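Local coordinates for regulator of polyketide synthase expression (PDB 3ONQ), which is of unknown function but probably binds DNA through a PucR-type helix-turn-helix domain to regulate transcription, perhaps of polyketide synthase genes, at residues D53-A58 / A99-A104; D163-E168 / D243-Y248; D196-T201 / L230-E235. All blocks are in the same frame, centred on the assembly; numbering follows the deposited sequence.

Interaction 1: residues D53-A58 / A99-A104; sequences DFNCFA and ACQMGA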
loop_
_atom_site.group_PDB
_atom_site.type_symbol
_atom_site.label_atom_id
_atom_site.label_comp_id
_atom_site.label_asym_id
_atom_site.label_seq_id
_atom_site.Cartn_x
_atom_site.Cartn_y
_atom_site.Cartn_z
ATOM N N ASP B 53 -3.683 10.888 -14.108
ATOM C CA ASP B 53 -4.402 9.674 -13.750
ATOM C C ASP B 53 -5.003 8.988 -14.978
ATOM O O ASP B 53 -6.219 8.941 -15.146
ATOM C CB ASP B 53 -5.489 9.982 -12.720
ATOM C CG ASP B 53 -6.087 8.727 -12.125
ATOM O OD1 ASP B 53 -5.450 7.655 -12.247
ATOM O OD2 ASP B 53 -7.185 8.809 -11.534
ATOM N N PHE B 54 -4.129 8.461 -15.824
ATOM C CA PHE B 54 -4.503 7.976 -17.141
ATOM C C PHE B 54 -5.259 6.656 -17.074
ATOM O O PHE B 54 -5.228 5.952 -16.063
ATOM C CB PHE B 54 -3.248 7.815 -18.004
ATOM C CG PHE B 54 -2.176 6.960 -17.367
ATOM C CD1 PHE B 54 -2.245 5.579 -17.439
ATOM C CD2 PHE B 54 -1.097 7.541 -16.707
ATOM C CE1 PHE B 54 -1.271 4.781 -16.858
ATOM C CE2 PHE B 54 -0.103 6.744 -16.121
ATOM C CZ PHE B 54 -0.200 5.359 -16.200
ATOM N N ASN B 55 -5.958 6.335 -18.154
ATOM C CA ASN B 55 -6.522 5.001 -18.320
ATOM C C ASN B 55 -5.679 4.211 -19.307
ATOM O O ASN B 55 -5.123 4.773 -20.246
ATOM C CB ASN B 55 -7.970 5.073 -18.797
ATOM C CG ASN B 55 -8.883 5.687 -17.764
ATOM O OD1 ASN B 55 -9.678 6.584 -18.069
ATOM N ND2 ASN B 55 -8.763 5.221 -16.525
ATOM N N CYS B 56 -5.572 2.907 -19.091
ATOM C CA CYS B 56 -4.719 2.095 -19.934
ATOM C C CYS B 56 -5.248 0.670 -19.956
ATOM O O CYS B 56 -6.088 0.309 -19.126
ATOM C CB CYS B 56 -3.279 2.112 -19.394
ATOM S SG CYS B 56 -3.095 1.346 -17.732
ATOM N N PHE B 57 -4.742 -0.128 -20.896
ATOM C CA PHE B 57 -5.039 -1.552 -20.955
ATOM C C PHE B 57 -3.882 -2.205 -21.679
ATOM O O PHE B 57 -3.068 -1.519 -22.305
ATOM C CB PHE B 57 -6.358 -1.827 -21.695
ATOM C CG PHE B 57 -6.382 -1.309 -23.110
ATOM C CD1 PHE B 57 -5.891 -2.080 -24.155
ATOM C CD2 PHE B 57 -6.902 -0.058 -23.396
ATOM C CE1 PHE B 57 -5.910 -1.603 -25.460
ATOM C CE2 PHE B 57 -6.928 0.424 -24.698
ATOM C CZ PHE B 57 -6.423 -0.347 -25.735
ATOM N N ALA B 58 -3.810 -3.527 -21.604
ATOM C CA ALA B 58 -2.688 -4.237 -22.186
ATOM C C ALA B 58 -3.154 -5.340 -23.129
ATOM O O ALA B 58 -4.227 -5.925 -22.946
ATOM C CB ALA B 58 -1.798 -4.815 -21.075
ATOM N N ALA B 99 -1.282 0.115 -23.763
ATOM C CA ALA B 99 -1.752 1.294 -24.491
ATOM C C ALA B 99 -2.423 2.299 -23.567
ATOM O O ALA B 99 -3.163 1.935 -22.646
ATOM C CB ALA B 99 -2.709 0.890 -25.613
ATOM N N CYS B 100 -2.172 3.572 -23.819
ATOM C CA CYS B 100 -2.881 4.604 -23.089
ATOM C C CYS B 100 -4.269 4.746 -23.707
ATOM O O CYS B 100 -4.410 4.873 -24.926
ATOM C CB CYS B 100 -2.129 5.942 -23.140
ATOM S SG CYS B 100 -3.027 7.254 -22.289
ATOM N N GLN B 101 -5.301 4.694 -22.882
ATOM C CA GLN B 101 -6.641 4.782 -23.433
ATOM C C GLN B 101 -7.038 6.237 -23.592
ATOM O O GLN B 101 -7.321 6.927 -22.616
ATOM C CB GLN B 101 -7.664 4.031 -22.590
ATOM C CG GLN B 101 -9.091 4.274 -23.078
ATOM C CD GLN B 101 -10.122 3.520 -22.282
ATOM O OE1 GLN B 101 -10.337 2.325 -22.497
ATOM N NE2 GLN B 101 -10.775 4.212 -21.356
HETATM N N MSE B 102 -7.032 6.692 -24.836
HETATM C CA MSE B 102 -7.361 8.065 -25.181
HETATM C C MSE B 102 -7.788 8.073 -26.643
HETATM O O MSE B 102 -7.467 7.139 -27.385
HETATM C CB MSE B 102 -6.133 8.955 -25.007
HETATM C CG MSE B 102 -4.949 8.478 -25.827
HETATM SE SE MSE B 102 -3.325 9.562 -25.660
HETATM C CE MSE B 102 -3.908 11.145 -26.649
ATOM N N GLY B 103 -8.492 9.128 -27.057
ATOM C CA GLY B 103 -8.985 9.222 -28.419
ATOM C C GLY B 103 -9.845 8.009 -28.711
ATOM O O GLY B 103 -10.728 7.672 -27.919
ATOM N N ALA B 104 -9.569 7.322 -29.818
ATOM C CA ALA B 104 -10.330 6.117 -30.160
ATOM C C ALA B 104 -9.637 4.829 -29.734
ATOM O O ALA B 104 -10.077 3.738 -30.106
ATOM C CB ALA B 104 -10.638 6.076 -31.654
HETATM O O HOH W 1 -6.143 8.083 -20.279
HETATM O O HOH W 2 -9.983 7.254 -21.088
#

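Interaction 2: residues D163-E168 / D243-Y248; sequences DELLPE and DPRDAY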
loop_
_atom_site.group_PDB
_atom_site.type_symbol
_atom_site.label_atom_id
_atom_site.label_comp_id
_atom_site.label_asym_id
_atom_site.label_seq_id
_atom_site.Cartn_x
_atom_site.Cartn_y
_atom_site.Cartn_z
ATOM N N ASP B 163 -11.002 -12.492 -16.558
ATOM C CA ASP B 163 -10.841 -13.463 -15.497
ATOM C C ASP B 163 -10.899 -14.913 -15.964
ATOM O O ASP B 163 -11.194 -15.797 -15.189
ATOM C CB ASP B 163 -11.870 -13.215 -14.396
ATOM C CG ASP B 163 -13.303 -13.368 -14.876
ATOM O OD1 ASP B 163 -14.173 -13.634 -14.039
ATOM O OD2 ASP B 163 -13.559 -13.219 -16.073
ATOM N N GLU B 164 -10.637 -15.143 -17.241
ATOM C CA GLU B 164 -10.717 -16.477 -17.827
ATOM C C GLU B 164 -9.781 -17.512 -17.204
ATOM O O GLU B 164 -10.095 -18.683 -17.182
ATOM C CB GLU B 164 -10.473 -16.418 -19.329
ATOM C CG GLU B 164 -11.720 -16.306 -20.155
ATOM C CD GLU B 164 -11.446 -16.427 -21.635
ATOM O OE1 GLU B 164 -11.088 -15.415 -22.244
ATOM O OE2 GLU B 164 -11.587 -17.538 -22.185
ATOM N N LEU B 165 -8.613 -17.081 -16.750
ATOM C CA LEU B 165 -7.601 -17.983 -16.204
ATOM C C LEU B 165 -7.280 -17.877 -14.702
ATOM O O LEU B 165 -6.156 -18.112 -14.301
ATOM C CB LEU B 165 -6.326 -17.881 -17.029
ATOM C CG LEU B 165 -6.490 -18.537 -18.392
ATOM C CD1 LEU B 165 -5.670 -17.847 -19.424
ATOM C CD2 LEU B 165 -6.144 -19.997 -18.313
ATOM N N LEU B 166 -8.252 -17.494 -13.887
ATOM C CA LEU B 166 -7.992 -17.218 -12.472
ATOM C C LEU B 166 -7.266 -18.344 -11.733
ATOM O O LEU B 166 -6.226 -18.116 -11.109
ATOM C CB LEU B 166 -9.284 -16.841 -11.734
ATOM C CG LEU B 166 -9.811 -15.440 -12.023
ATOM C CD1 LEU B 166 -11.047 -15.128 -11.198
ATOM C CD2 LEU B 166 -8.714 -14.446 -11.719
ATOM N N PRO B 167 -7.815 -19.565 -11.786
ATOM C CA PRO B 167 -7.153 -20.590 -10.970
ATOM C C PRO B 167 -5.725 -20.900 -11.432
ATOM O O PRO B 167 -4.823 -21.011 -10.593
ATOM C CB PRO B 167 -8.084 -21.816 -11.076
ATOM C CG PRO B 167 -9.082 -21.500 -12.160
ATOM C CD PRO B 167 -9.057 -20.026 -12.431
ATOM N N GLU B 168 -5.512 -21.038 -12.734
ATOM C CA GLU B 168 -4.165 -21.305 -13.228
ATOM C C GLU B 168 -3.208 -20.152 -12.865
ATOM O O GLU B 168 -2.049 -20.381 -12.494
ATOM C CB GLU B 168 -4.177 -21.548 -14.737
ATOM C CG GLU B 168 -4.921 -22.805 -15.151
ATOM C CD GLU B 168 -6.438 -22.647 -15.145
ATOM O OE1 GLU B 168 -6.949 -21.515 -14.993
ATOM O OE2 GLU B 168 -7.115 -23.671 -15.308
ATOM N N ASP B 243 -21.353 -26.102 -15.232
ATOM C CA ASP B 243 -20.346 -26.233 -16.287
ATOM C C ASP B 243 -19.011 -26.701 -15.718
ATOM O O ASP B 243 -18.505 -26.114 -14.770
ATOM C CB ASP B 243 -20.154 -24.906 -17.013
ATOM C CG ASP B 243 -19.080 -24.983 -18.075
ATOM O OD1 ASP B 243 -17.892 -24.813 -17.740
ATOM O OD2 ASP B 243 -19.424 -25.226 -19.247
ATOM N N PRO B 244 -18.424 -27.749 -16.308
ATOM C CA PRO B 244 -17.190 -28.333 -15.759
ATOM C C PRO B 244 -16.047 -27.307 -15.596
ATOM O O PRO B 244 -15.314 -27.359 -14.606
ATOM C CB PRO B 244 -16.815 -29.406 -16.788
ATOM C CG PRO B 244 -18.098 -29.749 -17.456
ATOM C CD PRO B 244 -18.916 -28.481 -17.488
ATOM N N ARG B 245 -15.889 -26.390 -16.538
ATOM C CA ARG B 245 -14.835 -25.387 -16.403
ATOM C C ARG B 245 -15.132 -24.465 -15.232
ATOM O O ARG B 245 -14.278 -24.254 -14.380
ATOM C CB ARG B 245 -14.659 -24.579 -17.687
ATOM C CG ARG B 245 -13.809 -23.331 -17.511
ATOM C CD ARG B 245 -12.385 -23.664 -17.055
ATOM N NE ARG B 245 -11.604 -22.455 -16.795
ATOM C CZ ARG B 245 -10.395 -22.445 -16.238
ATOM N NH1 ARG B 245 -9.807 -23.578 -15.892
ATOM N NH2 ARG B 245 -9.767 -21.301 -16.033
ATOM N N ASP B 246 -16.355 -23.943 -15.168
ATOM C CA ASP B 246 -16.713 -23.000 -14.106
ATOM C C ASP B 246 -16.653 -23.657 -12.734
ATOM O O ASP B 246 -16.271 -23.018 -11.746
ATOM C CB ASP B 246 -18.121 -22.414 -14.324
ATOM C CG ASP B 246 -18.215 -21.555 -15.567
ATOM O OD1 ASP B 246 -17.315 -21.628 -16.429
ATOM O OD2 ASP B 246 -19.195 -20.799 -15.677
ATOM N N ALA B 247 -17.060 -24.924 -12.668
ATOM C CA ALA B 247 -17.059 -25.659 -11.406
ATOM C C ALA B 247 -15.637 -25.770 -10.856
ATOM O O ALA B 247 -15.410 -25.677 -9.653
ATOM C CB ALA B 247 -17.694 -27.062 -11.586
ATOM N N TYR B 248 -14.677 -25.967 -11.745
ATOM C CA TYR B 248 -13.279 -25.976 -11.337
ATOM C C TYR B 248 -12.867 -24.599 -10.787
ATOM O O TYR B 248 -12.199 -24.517 -9.758
ATOM C CB TYR B 248 -12.385 -26.402 -12.497
ATOM C CG TYR B 248 -10.919 -26.211 -12.213
ATOM C CD1 TYR B 248 -10.258 -27.013 -11.299
ATOM C CD2 TYR B 248 -10.196 -25.224 -12.856
ATOM C CE1 TYR B 248 -8.913 -26.831 -11.034
ATOM C CE2 TYR B 248 -8.861 -25.043 -12.607
ATOM C CZ TYR B 248 -8.225 -25.838 -11.694
ATOM O OH TYR B 248 -6.883 -25.643 -11.450
HETATM O O HOH W 3 -12.210 -20.008 -18.099
#

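Interaction 3: residues D196-T201 / L230-E235; sequences DPTYLT and LKRAAE. With SO4 (sulfate ion), chain R; SO4 (sulfate ion), chain S.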
loop_
_atom_site.group_PDB
_atom_site.type_symbol
_atom_site.label_atom_id
_atom_site.label_comp_id
_atom_site.label_asym_id
_atom_site.label_seq_id
_atom_site.Cartn_x
_atom_site.Cartn_y
_atom_site.Cartn_z
ATOM N N ASP B 196 -28.390 -16.957 4.010
ATOM C CA ASP B 196 -28.621 -17.202 2.588
ATOM C C ASP B 196 -28.016 -18.555 2.211
ATOM O O ASP B 196 -26.864 -18.825 2.545
ATOM C CB ASP B 196 -28.002 -16.085 1.748
ATOM C CG ASP B 196 -28.267 -16.258 0.267
ATOM O OD1 ASP B 196 -29.304 -15.762 -0.222
ATOM O OD2 ASP B 196 -27.442 -16.890 -0.413
ATOM N N PRO B 197 -28.799 -19.415 1.525
ATOM C CA PRO B 197 -28.407 -20.803 1.230
ATOM C C PRO B 197 -27.496 -20.993 0.007
ATOM O O PRO B 197 -27.035 -22.124 -0.222
ATOM C CB PRO B 197 -29.752 -21.492 0.967
ATOM C CG PRO B 197 -30.594 -20.402 0.383
ATOM C CD PRO B 197 -30.188 -19.139 1.113
ATOM N N THR B 198 -27.233 -19.932 -0.755
ATOM C CA THR B 198 -26.511 -20.077 -2.025
ATOM C C THR B 198 -25.138 -20.735 -1.840
ATOM O O THR B 198 -24.829 -21.728 -2.490
ATOM C CB THR B 198 -26.352 -18.724 -2.760
ATOM O OG1 THR B 198 -27.608 -18.035 -2.791
ATOM C CG2 THR B 198 -25.874 -18.936 -4.182
ATOM N N TYR B 199 -24.325 -20.185 -0.940
ATOM C CA TYR B 199 -22.972 -20.693 -0.712
ATOM C C TYR B 199 -22.972 -22.164 -0.298
ATOM O O TYR B 199 -22.220 -22.975 -0.831
ATOM C CB TYR B 199 -22.257 -19.868 0.362
ATOM C CG TYR B 199 -20.858 -20.359 0.677
ATOM C CD1 TYR B 199 -19.764 -19.921 -0.064
ATOM C CD2 TYR B 199 -20.631 -21.267 1.707
ATOM C CE1 TYR B 199 -18.482 -20.363 0.219
ATOM C CE2 TYR B 199 -19.348 -21.730 1.986
ATOM C CZ TYR B 199 -18.282 -21.262 1.244
ATOM O OH TYR B 199 -17.011 -21.698 1.519
ATOM N N LEU B 200 -23.806 -22.501 0.671
ATOM C CA LEU B 200 -23.891 -23.882 1.119
ATOM C C LEU B 200 -24.263 -24.791 -0.048
ATOM O O LEU B 200 -23.721 -25.890 -0.180
ATOM C CB LEU B 200 -24.909 -24.020 2.241
ATOM C CG LEU B 200 -25.194 -25.442 2.717
ATOM C CD1 LEU B 200 -23.944 -26.059 3.337
ATOM C CD2 LEU B 200 -26.341 -25.412 3.718
ATOM N N THR B 201 -25.162 -24.319 -0.909
ATOM C CA THR B 201 -25.670 -25.148 -2.009
ATOM C C THR B 201 -24.618 -25.386 -3.078
ATOM O O THR B 201 -24.460 -26.507 -3.560
ATOM C CB THR B 201 -26.934 -24.552 -2.666
ATOM O OG1 THR B 201 -27.928 -24.331 -1.665
ATOM C CG2 THR B 201 -27.493 -25.520 -3.715
ATOM N N LEU B 230 -28.113 -22.513 -7.973
ATOM C CA LEU B 230 -26.906 -22.506 -8.807
ATOM C C LEU B 230 -26.994 -21.423 -9.878
ATOM O O LEU B 230 -26.010 -20.758 -10.186
ATOM C CB LEU B 230 -26.674 -23.864 -9.460
ATOM C CG LEU B 230 -26.568 -25.029 -8.486
ATOM C CD1 LEU B 230 -26.381 -26.324 -9.252
ATOM C CD2 LEU B 230 -25.434 -24.791 -7.500
ATOM N N LYS B 231 -28.188 -21.255 -10.433
ATOM C CA LYS B 231 -28.421 -20.244 -11.451
ATOM C C LYS B 231 -28.178 -18.854 -10.857
ATOM O O LYS B 231 -27.501 -18.012 -11.462
ATOM C CB LYS B 231 -29.838 -20.381 -12.010
ATOM C CG LYS B 231 -30.181 -19.393 -13.113
ATOM C CD LYS B 231 -31.504 -19.755 -13.775
ATOM C CE LYS B 231 -32.162 -18.534 -14.411
ATOM N NZ LYS B 231 -32.532 -17.505 -13.393
ATOM N N ARG B 232 -28.700 -18.631 -9.657
ATOM C CA ARG B 232 -28.482 -17.365 -8.971
ATOM C C ARG B 232 -26.990 -17.127 -8.740
ATOM O O ARG B 232 -26.480 -16.027 -8.967
ATOM C CB ARG B 232 -29.235 -17.341 -7.639
ATOM C CG ARG B 232 -29.082 -16.041 -6.864
ATOM C CD ARG B 232 -29.369 -16.233 -5.374
ATOM N NE ARG B 232 -30.764 -16.583 -5.109
ATOM C CZ ARG B 232 -31.154 -17.559 -4.290
ATOM N NH1 ARG B 232 -30.257 -18.297 -3.650
ATOM N NH2 ARG B 232 -32.446 -17.798 -4.110
ATOM N N ALA B 233 -26.282 -18.158 -8.291
ATOM C CA ALA B 233 -24.840 -18.029 -8.070
ATOM C C ALA B 233 -24.094 -17.717 -9.374
ATOM O O ALA B 233 -23.082 -17.028 -9.359
ATOM C CB ALA B 233 -24.280 -19.282 -7.418
ATOM N N ALA B 234 -24.590 -18.247 -10.489
ATOM C CA ALA B 234 -24.053 -17.916 -11.804
ATOM C C ALA B 234 -24.257 -16.436 -12.098
ATOM O O ALA B 234 -23.362 -15.763 -12.619
ATOM C CB ALA B 234 -24.711 -18.773 -12.901
ATOM N N GLU B 235 -25.430 -15.918 -11.750
ATOM C CA GLU B 235 -25.717 -14.514 -12.030
ATOM C C GLU B 235 -24.832 -13.591 -11.215
ATOM O O GLU B 235 -24.352 -12.585 -11.726
ATOM C CB GLU B 235 -27.200 -14.193 -11.805
ATOM C CG GLU B 235 -28.107 -14.983 -12.750
ATOM C CD GLU B 235 -29.584 -14.874 -12.408
ATOM O OE1 GLU B 235 -29.919 -14.289 -11.348
ATOM O OE2 GLU B 235 -30.404 -15.385 -13.205
HETATM S S SO4 R . -17.441 -23.112 5.126
HETATM O O1 SO4 R . -18.028 -24.240 4.408
HETATM O O2 SO4 R . -18.483 -22.308 5.771
HETATM O O3 SO4 R . -16.507 -23.612 6.131
HETATM O O4 SO4 R . -16.710 -22.279 4.177
HETATM S S SO4 S . -34.244 -20.332 -1.635
HETATM O O1 SO4 S . -35.571 -20.127 -2.207
HETATM O O2 SO4 S . -33.733 -19.073 -1.095
HETATM O O3 SO4 S . -34.347 -21.316 -0.561
HETATM O O4 SO4 S . -33.343 -20.810 -2.680
#

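Interaction 1: residues D53-A58 / A99-A104
Phe57 and Ala99 exchange two backbone hydrogen bonds, which makes them a hydrogen-bonded pair in two antiparallel strands. Ala99 N donates to Phe57 O at 2.8 Å, almost in line with the carbonyl (C=O...N 178°), and Phe57 N returns a bond of 3.1 Å to Ala99 O, in the carbonyl plane. Ala99 O is used again by the backbone of Cys56, whose CA lies 3.1 Å from it in a CA-H...O contact. Cys56 and Cys100 form the neighbouring non-hydrogen-bonded pair. Beyond them Asn55 O accepts from Gln101 N, which stands above the carbonyl plane, although the N-H itself points nearly straight at the oxygen (166°).

Past this bond water takes over. One water accepts from Asn55 N and donates to Gln101 O; a second donates to both Asn55 OD1 and Gln101 O and accepts from Gln101 NE2. The two side-chain amides, their planes 63° apart, are thus linked through solvent, with Asn55 OD1 4.2 Å from Gln101 NE2. The Phe57 ring, its CG set between backbone N and carbonyl carbon, swings back across the neighbouring strand. Ala99 CB lies over one face, toward the rim, 3.9 Å from Phe57 CZ, a CH-pi contact, while Gln101 CB sits at the ring edge.

The other edge of strand 55-61 bonds to strand 124-131, with Cys56 paired to Arg130. Phe57 and Gln101 reach helix 107-114, whereas Cys56 packs on helix 132-149 across the sheet. Strand pairing at the middle of a sheet covered by helices in this way is characteristic of an alpha-beta-alpha sandwich.

Interaction 2: residues D163-E168 / D243-Y248
Arg245 reaches from the first turn of helix 244-261 to Glu164 and Glu168. Its CG is anti to the backbone N, and a bend at chi2 (61°) turns the chain from the helix toward residues 163-168; CB, CG and CD span the distance without a close partner there. NE, the first polar atom, donates to a water that in turn donates to Glu164 O. NH2 makes two bonds, one to Glu164 O at 2.9 Å and one to Glu168 OE1 at 3.0 Å, the latter nearly straight (171°). NH1 completes the end-on salt bridge with Glu168 OE2 at 2.8 Å, on the syn lone pair, and also donates to a glycerol, probably from the crystallisation liquor.

The carboxylate and guanidinium planes lie 27° apart, so the two groups meet edge to edge, and Glu164 O lies near the same guanidinium plane. This bidentate grip joins the start of helix 166-172 to helix 244-261 of the PucR-type helix-turn-helix domain, across 74 intervening residues. With an alanine here in place of Arg245, the buried Glu168 carboxylate would probably lose its cationic mate and be freer to turn, and Glu164 O would probably lose its direct donor.

Next to the salt bridge Pro167 packs obliquely on Tyr248, with Pro167 CG 3.6 Å from Tyr248 CE2. Glu168 OE2 approaches the same carbon, Tyr248 CE2, at 3.5 Å. The Tyr248 ring also meets the ring of Tyr248 of the second subunit, and Glu168 packs on Met259 of that subunit. Two residues before Arg245, Asp243 caps the helix start: its OD1 accepts from Asp246 N at 3.1 Å through the anti lone pair, and more weakly from Arg245 N.

Interaction 3: residues D196-T201 / L230-E235
Thr198 and Arg232 form the polar part of the contact, in a short chain of hydrogen bonds. Arg232 NH1 donates to Thr198 OG1 at 2.8 Å, with the oxygen 16° out of the guanidinium plane and the N-H angle bent to 141°. Thr198 OG1 in turn donates a hydrogen bond to Asp196 OD2 at 2.6 Å, on the syn lone pair. The same carboxylate oxygen accepts from Thr198 N, this time from above the carboxylate plane, a capping bond at the turn that leads into the helix. With chi1 at -48°, OG1 lies beside the backbone N, which lets both donors of Thr198 reach Asp196.

The charges interact less directly. Asp196 OD1 is 4.4 Å from Arg232 NH1 and well out of the guanidinium plane, so any attraction would be purely electrostatic. A sulfate, probably from the crystallisation liquor, accepts a weak bond from Arg232 NH2 and is also bound by Arg229. The Arg232 side chain is poorly ordered, so its details carry less weight. Tyr199 OH donates to a second sulfate, 2.7 Å from its O4, an anion also held by Arg190 and Arg258.

Both segments belong to the PucR C-terminal helix-turn-helix domain, and the apolar contacts pack its helices 198-207 and 223-237 together. Thr198 CG2, anti to the backbone N, meets Ala233 CB at 3.6 Å; the small alanine lets the backbones approach to 6.6 Å between Thr198 CA and Ala233 CA. Farther along, Thr201 CG2 touches Leu230 CD2 at 4.4 Å. Leu189 of helix 175-190 covers both Thr198 and Ala233.

All three contacts are largely buried, but they hold different elements. Interaction 1 joins two strands of the sandwich mainly through backbone bonds, with water bridging at its more exposed end. Interactions 2 and 3 work mainly through side chains: interaction 2 relies on a bidentate salt bridge, though Arg245 also takes a backbone carbonyl in the turn before helix 166-172, and interaction 3 on a threonine hydroxyl that accepts from an arginine and donates to an aspartate, beside methyl packing. Interaction 3 is nested within the chain loop that interaction 2 closes, their centres about 17 Å apart, and helices 223-237 and 244-261 are consecutive. Among the three, interaction 2 alone is touched by the second subunit.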